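Local structure of beta-ketoacyl-[acyl-carrier-protein] synthase III (Pseudomonas aeruginosa, 2X3E) at residues A[78-83]-A[137-142]. The protein probably catalyses the first condensation of fatty acid synthesis, joining an acetyl group from acetyl-CoA to two carbons from malonyl-ACP. The protein carries 1 engineered substitution. Residues are numbered along the deposited sequence; the frame is centred on the assembly and turned at random.
Sequences LATSTG and VGVDTF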
# COMPACT_ATOMS: atom_id res chain seq x y z
N LEU A 78 -5.06 -5.41 -1.87
CA LEU A 78 -4.57 -5.54 -3.24
C LEU A 78 -3.12 -5.10 -3.30
O LEU A 78 -2.78 -3.97 -2.89
CB LEU A 78 -5.37 -4.70 -4.24
CG LEU A 78 -6.89 -4.82 -4.38
CD1 LEU A 78 -7.31 -4.45 -5.81
CD2 LEU A 78 -7.48 -6.17 -3.96
N ALA A 79 -2.27 -5.99 -3.80
CA ALA A 79 -0.90 -5.66 -4.16
C ALA A 79 -0.93 -5.25 -5.63
O ALA A 79 -1.15 -6.11 -6.50
CB ALA A 79 0.01 -6.85 -3.95
N THR A 80 -0.75 -3.96 -5.91
CA THR A 80 -0.86 -3.41 -7.27
C THR A 80 -0.07 -2.12 -7.45
O THR A 80 0.14 -1.37 -6.49
CB THR A 80 -2.34 -3.14 -7.68
OG1 THR A 80 -2.42 -2.86 -9.09
CG2 THR A 80 -2.96 -1.97 -6.91
N SER A 81 0.38 -1.89 -8.68
CA SER A 81 0.97 -0.61 -9.11
C SER A 81 0.10 0.06 -10.17
O SER A 81 0.50 1.06 -10.77
CB SER A 81 2.37 -0.84 -9.68
OG SER A 81 3.18 -1.57 -8.78
N THR A 82 -1.09 -0.49 -10.41
CA THR A 82 -1.97 -0.03 -11.48
C THR A 82 -3.39 0.01 -10.96
O THR A 82 -4.31 -0.61 -11.52
CB THR A 82 -1.86 -0.95 -12.71
OG1 THR A 82 -2.02 -2.31 -12.30
CG2 THR A 82 -0.50 -0.79 -13.38
N GLY A 83 -3.57 0.73 -9.86
CA GLY A 83 -4.89 0.91 -9.25
C GLY A 83 -5.82 1.65 -10.19
O GLY A 83 -5.36 2.35 -11.09
N VAL A 137 -4.92 -10.07 -3.03
CA VAL A 137 -4.98 -10.16 -4.49
C VAL A 137 -3.76 -9.47 -5.09
O VAL A 137 -3.56 -8.27 -4.88
CB VAL A 137 -6.24 -9.48 -5.07
CG1 VAL A 137 -6.32 -9.71 -6.59
CG2 VAL A 137 -7.50 -9.98 -4.37
N GLY A 138 -2.95 -10.25 -5.79
CA GLY A 138 -1.91 -9.70 -6.65
C GLY A 138 -2.53 -9.41 -8.01
O GLY A 138 -3.00 -10.32 -8.67
N VAL A 139 -2.56 -8.13 -8.39
CA VAL A 139 -3.20 -7.72 -9.64
C VAL A 139 -2.44 -6.57 -10.28
O VAL A 139 -2.05 -5.63 -9.60
CB VAL A 139 -4.68 -7.30 -9.42
CG1 VAL A 139 -4.80 -6.20 -8.34
CG2 VAL A 139 -5.32 -6.86 -10.74
N ASP A 140 -2.24 -6.66 -11.59
CA ASP A 140 -1.68 -5.55 -12.34
C ASP A 140 -2.18 -5.57 -13.78
O ASP A 140 -2.40 -6.65 -14.36
CB ASP A 140 -0.14 -5.57 -12.28
CG ASP A 140 0.42 -4.71 -11.15
OD1 ASP A 140 0.03 -3.54 -11.04
OD2 ASP A 140 1.27 -5.21 -10.37
N THR A 141 -2.38 -4.38 -14.33
CA THR A 141 -2.79 -4.19 -15.72
C THR A 141 -1.75 -3.30 -16.42
O THR A 141 -2.07 -2.23 -16.95
CB THR A 141 -4.19 -3.57 -15.82
OG1 THR A 141 -4.26 -2.42 -14.96
CG2 THR A 141 -5.26 -4.58 -15.42
N PHE A 142 -0.51 -3.77 -16.42
CA PHE A 142 0.60 -3.03 -17.02
C PHE A 142 0.41 -2.67 -18.48
O PHE A 142 0.97 -1.68 -18.93
CB PHE A 142 1.93 -3.79 -16.85
CG PHE A 142 2.76 -3.31 -15.69
CD1 PHE A 142 2.20 -3.16 -14.44
CD2 PHE A 142 4.11 -3.02 -15.86
CE1 PHE A 142 2.96 -2.72 -13.37
CE2 PHE A 142 4.87 -2.57 -14.80
CZ PHE A 142 4.30 -2.43 -13.55
O HOH W 1 2.57 -4.11 -8.18
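The edge of the Phe-142 ring faces Ser-81 CB and, in its plane, Asp-140 OD1. Thr-82 CG2 meets Phe-142 CD1 obliquely at 3.7 Å. Phe-211 adds an edge-to-face ring contact, and Cys-87 of the second subunit also packs on Phe-142. In the carboxylate of Asp-140, OD1 takes two bonds. Ser-81 N donates to the syn lone pair of Asp-140 OD1 at 2.9 Å. Thr-82 OG1 donates to the anti lone pair of Asp-140 OD1 at 2.7 Å. OD2 accepts from Ala-283 N and from a water that also binds Ser-81 OG. Down the CA-CB bond, Thr-82 OG1 falls between the backbone N and the carbonyl carbon (chi1 51°). From there Thr-82 OG1 also accepts from Thr-141 N at 2.9 Å, nearly straight at 166°. Thr-80 OG1 accepts from Thr-82 N, forming an ST turn. Before the loop, strands 75-79 and 133-140 run parallel. Ala-79 N binds Val-137 O at 2.8 Å. Val-139 N binds Ala-79 O at 3.1 Å. Beside them, Leu-78 CD2 lies against Val-137 CB at 3.7 Å. In this thiolase-like fold the two neighbouring inner strands run towards the predicted active site: the Phe-142 side chain is about 7 Å from that of Asn-280. The four bonds on the carboxylate fix its rotation and would probably stabilise its negative charge.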